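Local atomic coordinates of glycosyl hydrolase, family 38 (Enterococcus faecalis, PDB entry 5KBP), a protein that probably hydrolyses alpha-mannosidic linkages as a family 38 glycoside hydrolase, a metal-dependent class of carbohydrate-binding enzymes. Residues 194-200 and 230-236; 185-189 and 266-271; 19-25 and 368-372; 199-203 and 239-245. All coordinates share one frame; numbering follows the deposited sequence.

Contact 1 of 4, residues 194-200 and 230-236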
# COMPACT_ATOMS: atom_id res chain seq x y z
N TYR A 194 -1.76 29.31 -14.24
CA TYR A 194 -0.33 29.05 -14.13
C TYR A 194 0.25 28.41 -15.39
O TYR A 194 1.29 27.75 -15.32
CB TYR A 194 -0.03 28.17 -12.91
CG TYR A 194 -0.83 26.88 -12.83
CD1 TYR A 194 -0.49 25.78 -13.62
CD2 TYR A 194 -1.90 26.76 -11.96
CE1 TYR A 194 -1.21 24.60 -13.54
CE2 TYR A 194 -2.62 25.58 -11.87
CZ TYR A 194 -2.27 24.51 -12.66
OH TYR A 194 -2.99 23.34 -12.58
N SER A 195 -0.39 28.61 -16.55
CA SER A 195 0.06 28.03 -17.80
C SER A 195 0.10 29.03 -18.94
O SER A 195 0.20 28.63 -20.10
CB SER A 195 -0.82 26.84 -18.19
OG SER A 195 -2.18 27.23 -18.27
N ASN A 196 0.01 30.33 -18.65
CA ASN A 196 -0.04 31.33 -19.71
C ASN A 196 1.25 31.36 -20.52
O ASN A 196 1.23 31.70 -21.71
CB ASN A 196 -0.33 32.71 -19.13
CG ASN A 196 0.75 33.18 -18.18
OD1 ASN A 196 1.33 32.39 -17.44
ND2 ASN A 196 1.02 34.48 -18.19
N GLY A 197 2.38 31.01 -19.90
CA GLY A 197 3.65 31.02 -20.60
C GLY A 197 4.15 29.65 -20.98
O GLY A 197 5.35 29.45 -21.16
N ASN A 198 3.24 28.69 -21.11
CA ASN A 198 3.63 27.32 -21.43
C ASN A 198 4.00 27.20 -22.90
O ASN A 198 3.29 27.70 -23.77
CB ASN A 198 2.51 26.35 -21.08
CG ASN A 198 2.94 24.90 -21.17
OD1 ASN A 198 4.06 24.55 -20.81
ND2 ASN A 198 2.05 24.04 -21.67
N GLU A 199 5.13 26.53 -23.16
CA GLU A 199 5.61 26.25 -24.52
C GLU A 199 5.74 27.54 -25.34
O GLU A 199 4.96 27.82 -26.25
CB GLU A 199 4.70 25.23 -25.22
CG GLU A 199 4.50 23.95 -24.43
CD GLU A 199 3.92 22.83 -25.27
OE1 GLU A 199 4.30 22.71 -26.45
OE2 GLU A 199 3.07 22.07 -24.75
N ILE A 200 6.76 28.31 -24.98
CA ILE A 200 7.06 29.56 -25.68
C ILE A 200 7.70 29.22 -27.03
O ILE A 200 8.71 28.50 -27.07
CB ILE A 200 7.99 30.45 -24.84
CG1 ILE A 200 7.31 30.83 -23.52
CG2 ILE A 200 8.38 31.69 -25.63
CD1 ILE A 200 8.20 31.62 -22.58
N MET A 230 4.03 32.20 -16.60
CA MET A 230 4.27 30.91 -15.96
C MET A 230 4.57 29.88 -17.04
O MET A 230 3.67 29.43 -17.76
CB MET A 230 3.07 30.51 -15.12
CG MET A 230 2.82 31.44 -13.94
SD MET A 230 4.23 31.49 -12.80
CE MET A 230 4.29 29.78 -12.28
N ASN A 231 5.84 29.49 -17.15
CA ASN A 231 6.32 28.61 -18.21
C ASN A 231 6.21 27.16 -17.74
O ASN A 231 7.18 26.53 -17.32
CB ASN A 231 7.74 28.99 -18.62
CG ASN A 231 8.35 28.01 -19.60
OD1 ASN A 231 9.39 27.42 -19.33
ND2 ASN A 231 7.71 27.84 -20.75
N GLY A 232 4.99 26.63 -17.81
CA GLY A 232 4.74 25.26 -17.41
C GLY A 232 3.26 25.02 -17.24
O GLY A 232 2.43 25.91 -17.42
N VAL A 233 2.94 23.77 -16.88
CA VAL A 233 1.57 23.32 -16.70
C VAL A 233 1.59 21.95 -16.04
O VAL A 233 2.66 21.46 -15.64
CB VAL A 233 0.80 23.32 -18.04
CG1 VAL A 233 1.24 22.16 -18.92
CG2 VAL A 233 -0.72 23.33 -17.84
N ASP A 234 0.43 21.31 -15.91
CA ASP A 234 0.32 20.03 -15.22
C ASP A 234 1.15 18.96 -15.92
O ASP A 234 0.90 18.63 -17.08
CB ASP A 234 -1.15 19.60 -15.16
CG ASP A 234 -2.02 20.61 -14.43
OD1 ASP A 234 -2.45 21.60 -15.06
OD2 ASP A 234 -2.28 20.40 -13.22
N HIS A 235 2.13 18.42 -15.20
CA HIS A 235 2.99 17.34 -15.69
C HIS A 235 3.70 17.74 -16.98
O HIS A 235 3.89 16.92 -17.89
CB HIS A 235 2.19 16.05 -15.89
CG HIS A 235 1.57 15.52 -14.63
ND1 HIS A 235 0.28 15.03 -14.59
CD2 HIS A 235 2.06 15.41 -13.37
CE1 HIS A 235 0.00 14.64 -13.36
NE2 HIS A 235 1.07 14.86 -12.60
N GLN A 236 4.11 18.99 -17.06
CA GLN A 236 4.76 19.49 -18.27
C GLN A 236 6.26 19.22 -18.20
O GLN A 236 6.90 19.60 -17.22
CB GLN A 236 4.52 20.98 -18.45
CG GLN A 236 5.13 21.57 -19.71
CD GLN A 236 4.39 21.18 -20.97
OE1 GLN A 236 3.33 20.55 -20.92
NE2 GLN A 236 4.94 21.56 -22.12
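Asn196 meets the end of strand 226-231 with its amide oxygen: Met230 N donates to Asn196 OD1 over 2.8 Å, nearly straight at 164° and tilted from the carbonyl plane. With chi1 at 62°, CG of Asn196 sits between its own N and carbonyl carbon, which brings the amide back onto the strand while ND2 holds Leu228 O. Around this bond the packing is close. Gly197 N donates to Met230 O at 3.0 Å, and one N-H of Asn231 ND2 points at Gly197 O, 2.9 Å away and within the plane of its own amide. Ser195, in the type I turn 195-198, lays CB 3.5 Å from Val233 CG2. Also buried, Tyr194 OH lies 3.1 Å from both Asp234 OD1 and Asp234 OD2, its ring plane turned 58° from the carboxylate; His16 also binds OD2.

The side of Asn198 and Glu199, both partly exposed, is looser. Gln236 NE2 reaches Glu199 OE2 by a weak 3.3 Å bond beside Phe481 of the second subunit, and the Asn198 and Gln236 amides stand nearly perpendicular without bonding. The loop after strand 184-189 is thus fastened mainly by an exchange of amides, Asn196 OD1 taking Met230 N and Asn231 ND2 giving to Gly197 O, while the Ser13 hydroxyl group bonds Asn231 OD1.

Contact 2 of 4, residues 185-189 and 266-271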
# COMPACT_ATOMS: atom_id res chain seq x y z
N ILE A 185 -1.47 39.82 3.88
CA ILE A 185 -0.34 39.37 3.07
C ILE A 185 -0.54 39.87 1.64
O ILE A 185 -1.61 40.36 1.27
CB ILE A 185 -0.17 37.84 3.08
CG1 ILE A 185 -1.39 37.16 2.45
CG2 ILE A 185 0.03 37.34 4.50
CD1 ILE A 185 -1.22 35.68 2.21
N PHE A 186 0.51 39.74 0.84
CA PHE A 186 0.46 40.10 -0.57
C PHE A 186 -0.04 38.91 -1.38
O PHE A 186 0.50 37.80 -1.26
CB PHE A 186 1.83 40.55 -1.08
CG PHE A 186 1.87 40.81 -2.55
CD1 PHE A 186 1.26 41.93 -3.09
CD2 PHE A 186 2.53 39.94 -3.41
CE1 PHE A 186 1.29 42.17 -4.45
CE2 PHE A 186 2.57 40.17 -4.77
CZ PHE A 186 1.95 41.29 -5.29
N GLY A 187 -1.07 39.13 -2.19
CA GLY A 187 -1.67 38.08 -3.00
C GLY A 187 -1.28 38.22 -4.46
O GLY A 187 -1.43 39.29 -5.05
N LEU A 188 -0.77 37.12 -5.02
CA LEU A 188 -0.39 37.05 -6.43
C LEU A 188 -1.33 36.07 -7.12
O LEU A 188 -1.26 34.86 -6.88
CB LEU A 188 1.06 36.62 -6.58
CG LEU A 188 1.63 36.56 -8.00
CD1 LEU A 188 1.51 37.91 -8.68
CD2 LEU A 188 3.07 36.08 -8.00
N LEU A 189 -2.22 36.59 -7.96
CA LEU A 189 -3.22 35.78 -8.64
C LEU A 189 -2.74 35.39 -10.03
O LEU A 189 -2.27 36.25 -10.79
CB LEU A 189 -4.55 36.54 -8.74
CG LEU A 189 -5.61 35.91 -9.64
CD1 LEU A 189 -6.11 34.59 -9.07
CD2 LEU A 189 -6.76 36.88 -9.87
N TYR A 266 10.78 38.20 -8.86
CA TYR A 266 9.55 38.86 -9.30
C TYR A 266 8.84 39.53 -8.13
O TYR A 266 8.42 40.69 -8.23
CB TYR A 266 8.63 37.85 -9.98
CG TYR A 266 7.31 38.46 -10.41
CD1 TYR A 266 7.24 39.33 -11.49
CD2 TYR A 266 6.13 38.16 -9.75
CE1 TYR A 266 6.04 39.89 -11.89
CE2 TYR A 266 4.92 38.71 -10.14
CZ TYR A 266 4.88 39.58 -11.22
OH TYR A 266 3.69 40.13 -11.62
N LEU A 267 8.70 38.82 -7.01
CA LEU A 267 8.00 39.37 -5.85
C LEU A 267 8.67 40.64 -5.34
O LEU A 267 7.98 41.60 -4.95
CB LEU A 267 7.92 38.33 -4.74
CG LEU A 267 6.88 37.22 -4.92
CD1 LEU A 267 7.06 36.14 -3.86
CD2 LEU A 267 5.47 37.80 -4.86
N LYS A 268 10.00 40.67 -5.34
CA LYS A 268 10.71 41.87 -4.90
C LYS A 268 10.44 43.04 -5.84
O LYS A 268 10.30 44.19 -5.40
CB LYS A 268 12.21 41.58 -4.80
CG LYS A 268 13.05 42.80 -4.48
CD LYS A 268 14.53 42.53 -4.75
CE LYS A 268 15.35 43.81 -4.68
NZ LYS A 268 16.72 43.61 -5.22
N ALA A 269 10.35 42.77 -7.14
CA ALA A 269 10.21 43.84 -8.13
C ALA A 269 8.78 44.36 -8.20
O ALA A 269 8.57 45.57 -8.30
CB ALA A 269 10.67 43.35 -9.50
N VAL A 270 7.79 43.47 -8.15
CA VAL A 270 6.41 43.90 -8.35
C VAL A 270 5.88 44.65 -7.13
O VAL A 270 5.13 45.63 -7.26
CB VAL A 270 5.51 42.70 -8.72
CG1 VAL A 270 5.47 41.67 -7.60
CG2 VAL A 270 4.11 43.16 -9.07
N GLN A 271 6.27 44.22 -5.93
CA GLN A 271 5.80 44.86 -4.71
C GLN A 271 6.48 46.19 -4.43
O GLN A 271 6.03 46.92 -3.54
CB GLN A 271 6.00 43.92 -3.52
CG GLN A 271 5.18 42.64 -3.60
CD GLN A 271 5.50 41.67 -2.47
OE1 GLN A 271 5.16 41.92 -1.31
NE2 GLN A 271 6.17 40.58 -2.80
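Phe186 lies under the side chain of Gln271, whose CG sits 3.6 Å from the ring centroid and only 6° off the normal, a CH-pi contact over the middle of one face. The flat end of the glutamine continues the overlap: amide and ring planes are 4° apart, Gln271 CD is 3.6 Å from Phe186 CD2, and OE1 runs back over CB and CG. A weak bond from Gln271 NE2 to Leu267 O, one turn earlier in the helix, helps keep the amide flat over the ring. Leu267 comes in at the ring edge instead, its CD2 3.7 Å from Phe186 CE2. Phe186 reaches the helix because CG stands anti to the backbone N.

Two residues on, Leu188 also points at the helix and places CD1 3.8 Å from Tyr266 CE2, in the plane of that ring and at its edge. Tyr266 OH is bonded to His226 O, which fixes the far end of the ring, and Val270 CG1 covers part of one face. Strand segment 185-189, central in its mixed sheet, is crossed by helix segment 266-270 at 108°, with 11.2 Å between their axes. Dispersion and CH-pi attraction thus hold the two together, the polar amide being accommodated by lying flat on the ring.

Contact 3 of 4, residues 19-25 and 368-372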
# COMPACT_ATOMS: atom_id res chain seq x y z
N ARG A 19 1.18 14.52 -7.68
CA ARG A 19 1.97 13.34 -7.35
C ARG A 19 1.29 12.06 -7.83
O ARG A 19 1.96 11.12 -8.28
CB ARG A 19 2.21 13.29 -5.84
CG ARG A 19 3.30 12.33 -5.40
CD ARG A 19 3.74 12.64 -3.98
NE ARG A 19 4.78 11.73 -3.51
CZ ARG A 19 4.54 10.61 -2.85
NH1 ARG A 19 3.29 10.25 -2.57
NH2 ARG A 19 5.55 9.84 -2.45
N GLU A 20 -0.04 12.02 -7.76
CA GLU A 20 -0.80 10.88 -8.26
C GLU A 20 -2.18 11.38 -8.66
O GLU A 20 -2.82 12.12 -7.91
CB GLU A 20 -0.91 9.77 -7.21
CG GLU A 20 -1.14 10.28 -5.80
CD GLU A 20 -0.98 9.20 -4.75
OE1 GLU A 20 -1.36 9.43 -3.58
OE2 GLU A 20 -0.47 8.11 -5.10
N TRP A 21 -2.64 10.97 -9.85
CA TRP A 21 -3.92 11.45 -10.37
C TRP A 21 -4.57 10.42 -11.29
O TRP A 21 -5.11 9.42 -10.81
CB TRP A 21 -3.72 12.78 -11.11
CG TRP A 21 -5.00 13.49 -11.42
CD1 TRP A 21 -6.24 13.21 -10.92
CD2 TRP A 21 -5.17 14.61 -12.30
NE1 TRP A 21 -7.17 14.08 -11.44
CE2 TRP A 21 -6.54 14.95 -12.29
CE3 TRP A 21 -4.29 15.36 -13.10
CZ2 TRP A 21 -7.05 16.01 -13.04
CZ3 TRP A 21 -4.80 16.40 -13.84
CH2 TRP A 21 -6.17 16.72 -13.81
N TYR A 22 -4.53 10.66 -12.60
CA TYR A 22 -5.21 9.79 -13.55
C TYR A 22 -4.40 8.54 -13.90
O TYR A 22 -4.95 7.64 -14.53
CB TYR A 22 -5.54 10.56 -14.84
CG TYR A 22 -4.36 11.28 -15.47
CD1 TYR A 22 -4.03 12.57 -15.09
CD2 TYR A 22 -3.61 10.66 -16.46
CE1 TYR A 22 -2.96 13.23 -15.67
CE2 TYR A 22 -2.53 11.32 -17.05
CZ TYR A 22 -2.22 12.60 -16.65
OH TYR A 22 -1.16 13.26 -17.23
N LEU A 23 -3.14 8.48 -13.50
CA LEU A 23 -2.32 7.29 -13.64
C LEU A 23 -2.02 6.70 -12.27
O LEU A 23 -2.13 7.39 -11.25
CB LEU A 23 -1.00 7.63 -14.35
CG LEU A 23 -1.06 7.94 -15.85
CD1 LEU A 23 0.31 8.37 -16.35
CD2 LEU A 23 -1.57 6.73 -16.62
N PRO A 24 -1.65 5.42 -12.20
CA PRO A 24 -1.11 4.89 -10.95
C PRO A 24 0.11 5.68 -10.52
O PRO A 24 0.79 6.31 -11.35
CB PRO A 24 -0.75 3.44 -11.30
CG PRO A 24 -1.66 3.10 -12.44
CD PRO A 24 -1.80 4.37 -13.23
N TYR A 25 0.39 5.67 -9.22
CA TYR A 25 1.40 6.55 -8.65
C TYR A 25 2.75 6.40 -9.35
O TYR A 25 3.38 7.39 -9.72
CB TYR A 25 1.57 6.28 -7.15
CG TYR A 25 2.86 6.86 -6.61
CD1 TYR A 25 3.01 8.23 -6.46
CD2 TYR A 25 3.93 6.04 -6.27
CE1 TYR A 25 4.18 8.77 -5.98
CE2 TYR A 25 5.11 6.58 -5.79
CZ TYR A 25 5.23 7.94 -5.65
OH TYR A 25 6.40 8.49 -5.17
N MET A 368 -3.42 4.88 -1.14
CA MET A 368 -3.60 5.79 -0.01
C MET A 368 -4.00 5.03 1.25
O MET A 368 -3.61 5.41 2.36
CB MET A 368 -4.65 6.85 -0.33
CG MET A 368 -4.25 7.82 -1.43
SD MET A 368 -5.54 9.04 -1.73
CE MET A 368 -5.69 9.77 -0.09
N MET A 369 -4.80 3.97 1.10
CA MET A 369 -5.19 3.17 2.26
C MET A 369 -3.98 2.54 2.93
O MET A 369 -3.92 2.44 4.16
CB MET A 369 -6.19 2.09 1.84
CG MET A 369 -7.60 2.61 1.54
SD MET A 369 -8.55 3.00 3.02
CE MET A 369 -8.34 4.77 3.11
N THR A 370 -3.00 2.10 2.13
CA THR A 370 -1.77 1.56 2.70
C THR A 370 -1.03 2.62 3.50
O THR A 370 -0.53 2.34 4.60
CB THR A 370 -0.88 0.99 1.60
OG1 THR A 370 -1.52 -0.14 0.99
CG2 THR A 370 0.47 0.56 2.16
N ARG A 371 -0.94 3.84 2.97
CA ARG A 371 -0.31 4.93 3.71
C ARG A 371 -1.08 5.23 5.00
O ARG A 371 -0.47 5.48 6.04
CB ARG A 371 -0.23 6.18 2.84
CG ARG A 371 0.51 5.99 1.52
CD ARG A 371 0.87 7.34 0.93
NE ARG A 371 1.44 7.24 -0.41
CZ ARG A 371 0.76 7.47 -1.53
NH1 ARG A 371 1.36 7.36 -2.71
NH2 ARG A 371 -0.51 7.83 -1.47
N PHE A 372 -2.41 5.22 4.93
CA PHE A 372 -3.22 5.46 6.12
C PHE A 372 -2.97 4.38 7.17
O PHE A 372 -2.79 4.68 8.36
CB PHE A 372 -4.70 5.51 5.75
CG PHE A 372 -5.16 6.87 5.30
CD1 PHE A 372 -4.83 8.00 6.02
CD2 PHE A 372 -5.93 7.01 4.15
CE1 PHE A 372 -5.26 9.25 5.61
CE2 PHE A 372 -6.36 8.26 3.74
CZ PHE A 372 -6.02 9.38 4.47
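Glu20 and Arg371 meet head-on in a two-pronged salt bridge that joins the loop after strand 7-13 to the long helix 362-393. Glu20 OE1 takes Arg371 NH2 on its syn lone pair at 2.8 Å, tilted out of the guanidinium plane; Arg371 NH1 reaches Glu20 OE2 at 3.1 Å, straighter at 170°. The two planes are turned 54° apart, so the grip is twisted: OE2 lies in the guanidinium plane yet is itself met from above the carboxylate. Glu20 extends beyond CG, and a chi1 of 41° directs it at the helix. Further hydrogen bonds tie both partners to their surroundings, Glu20 OE1 with Ser355 OG and Arg371 NH2 with Asn350 OD1.

Among the cations, Arg19 NH1 stands 3.5 Å from Arg371 NH1, over one face of the Arg371 group. The two share the neighbourhood of acids: Glu20 takes Arg371, while Arg19 NE is salt-bridged to Asp63.

Aromatic contacts come from Tyr25, the first residue of helix 25-45. Its CE1 lies 3.6 Å above the Arg19 guanidinium plane, over the centre. Arg371 NH1 is over one face of the same ring, offset toward the rim, but with CZ 5.7 Å from the centroid the cation-pi attraction is weak at most.

Met368 adds little, its CG 3.9 Å from Glu20 OE1. Gripped by two nitrogens of Arg371 and bonded to Ser355, with Arg19 only nearby, the buried carboxylate is probably kept ionised, and the salt bridge links the N-terminal family region to the middle one.

Contact 4 of 4, residues 199-203 and 239-245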
# COMPACT_ATOMS: atom_id res chain seq x y z
N GLU A 199 5.13 26.53 -23.16
CA GLU A 199 5.61 26.25 -24.52
C GLU A 199 5.74 27.54 -25.34
O GLU A 199 4.96 27.82 -26.25
CB GLU A 199 4.70 25.23 -25.22
CG GLU A 199 4.50 23.95 -24.43
CD GLU A 199 3.92 22.83 -25.27
OE1 GLU A 199 4.30 22.71 -26.45
OE2 GLU A 199 3.07 22.07 -24.75
N ILE A 200 6.76 28.31 -24.98
CA ILE A 200 7.06 29.56 -25.68
C ILE A 200 7.70 29.22 -27.03
O ILE A 200 8.71 28.50 -27.07
CB ILE A 200 7.99 30.45 -24.84
CG1 ILE A 200 7.31 30.83 -23.52
CG2 ILE A 200 8.38 31.69 -25.63
CD1 ILE A 200 8.20 31.62 -22.58
N PRO A 201 7.13 29.69 -28.14
CA PRO A 201 7.70 29.36 -29.45
C PRO A 201 9.10 29.91 -29.62
O PRO A 201 9.39 31.06 -29.26
CB PRO A 201 6.72 30.01 -30.43
CG PRO A 201 5.44 30.14 -29.67
CD PRO A 201 5.85 30.41 -28.25
N SER A 202 9.98 29.08 -30.18
CA SER A 202 11.34 29.49 -30.53
C SER A 202 11.49 29.73 -32.03
O SER A 202 12.61 29.67 -32.55
CB SER A 202 12.35 28.44 -30.06
OG SER A 202 12.11 27.19 -30.68
N GLU A 203 10.39 29.99 -32.73
CA GLU A 203 10.41 30.34 -34.14
C GLU A 203 9.72 31.68 -34.33
O GLU A 203 8.79 32.03 -33.60
CB GLU A 203 9.72 29.27 -34.99
CG GLU A 203 10.44 27.93 -35.01
CD GLU A 203 11.90 28.05 -35.43
OE1 GLU A 203 12.78 27.56 -34.70
OE2 GLU A 203 12.16 28.66 -36.49
N GLN A 239 10.82 22.94 -20.71
CA GLN A 239 11.07 23.37 -22.09
C GLN A 239 12.57 23.47 -22.32
O GLN A 239 13.23 24.37 -21.80
CB GLN A 239 10.37 24.70 -22.35
CG GLN A 239 10.56 25.23 -23.76
CD GLN A 239 9.76 26.49 -24.01
OE1 GLN A 239 8.81 26.79 -23.30
NE2 GLN A 239 10.16 27.24 -25.03
N ARG A 240 13.11 22.54 -23.12
CA ARG A 240 14.56 22.46 -23.30
C ARG A 240 15.11 23.67 -24.04
O ARG A 240 16.26 24.05 -23.83
CB ARG A 240 14.92 21.17 -24.04
CG ARG A 240 14.98 19.95 -23.14
CD ARG A 240 14.90 18.66 -23.94
NE ARG A 240 15.50 17.54 -23.22
CZ ARG A 240 15.29 16.26 -23.51
NH1 ARG A 240 14.47 15.93 -24.50
NH2 ARG A 240 15.88 15.31 -22.80
N ASP A 241 14.31 24.29 -24.91
CA ASP A 241 14.74 25.45 -25.69
C ASP A 241 14.22 26.76 -25.11
O ASP A 241 14.00 27.72 -25.86
CB ASP A 241 14.32 25.30 -27.15
CG ASP A 241 12.81 25.16 -27.30
OD1 ASP A 241 12.18 24.54 -26.43
OD2 ASP A 241 12.27 25.69 -28.30
N ILE A 242 14.01 26.82 -23.79
CA ILE A 242 13.47 28.03 -23.18
C ILE A 242 14.45 29.19 -23.31
O ILE A 242 14.04 30.35 -23.43
CB ILE A 242 13.09 27.76 -21.71
CG1 ILE A 242 12.37 28.97 -21.11
CG2 ILE A 242 14.31 27.39 -20.89
CD1 ILE A 242 11.07 29.32 -21.81
N THR A 243 15.76 28.90 -23.30
CA THR A 243 16.75 29.96 -23.46
C THR A 243 16.69 30.57 -24.85
O THR A 243 16.75 31.80 -25.00
CB THR A 243 18.15 29.41 -23.17
OG1 THR A 243 18.36 29.35 -21.75
CG2 THR A 243 19.22 30.28 -23.80
N LYS A 244 16.56 29.74 -25.88
CA LYS A 244 16.47 30.24 -27.25
C LYS A 244 15.21 31.07 -27.45
O LYS A 244 15.25 32.14 -28.08
CB LYS A 244 16.51 29.08 -28.24
CG LYS A 244 16.33 29.48 -29.69
CD LYS A 244 16.35 28.26 -30.60
CE LYS A 244 16.17 28.64 -32.05
NZ LYS A 244 16.21 27.44 -32.94
N ALA A 245 14.07 30.60 -26.93
CA ALA A 245 12.81 31.30 -27.15
C ALA A 245 12.80 32.67 -26.47
O ALA A 245 12.21 33.62 -26.99
CB ALA A 245 11.64 30.45 -26.66
O HOH W 1 9.69 33.77 -28.14
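Gln239 opens the type I turn that follows strand 226-231 in the family 38 N-terminal domain and leads into helix 242-252, and its amide pairs with both backbone polar atoms of Ile200 in the loop before helix 204-219. From CB the chain runs out fully extended, CG anti to the backbone N (chi1 -179°), which carries the amide across to the loop. CD arrives 3.6 Å from Ile200 N. At the tip the two atoms divide the work: OE1 accepts from Ile200 N at 3.1 Å and also from Asn231 ND2, while NE2 gives a weak bond to Ile200 O.

The Ile200 side chain packs on the helix. Its CG2 lies 3.6 Å from Ala245 CB and its CD1 meets Ile242 CD1, with Phe210 and Trp211 of helix 204-219 also touching the isoleucine. Asp241, at the N-cap position, makes no capping bond with its side chain; its OD2 instead accepts from Ser202 OG, which arrives nearly along the C-O axis at 2.8 Å. On the exposed flank, Lys244 passes alongside Ser202 CB, and NZ has only a long salt bridge with Glu203 OE1. One water closes the far end, donating to Pro201 O at 2.9 Å and to Ala245 O at 2.8 Å.

How the contacts relate
Contacts 1 and 4 are neighbours, their centres about 12 Å apart: both use Glu199 and Ile200, and Asn231 ND2 probably donates to Gln239 OE1 at 3.0 Å, connecting the strand end with the start of the next helix. Contact 2 encloses both in sequence, but its nearest atoms remain about 7 Å from contact 1 and 14 Å from contact 4. Contact 3 closes the longest loop, around all the others, and meets contact 1 where His235 ND1 packs 3.5 Å from Tyr22 OH. The calcium-site residue Phe253 has its side chain about 9 Å from that of Ile200; no calcium is bound to this chain. Contacts 1, 3 and 4 also border the second subunit.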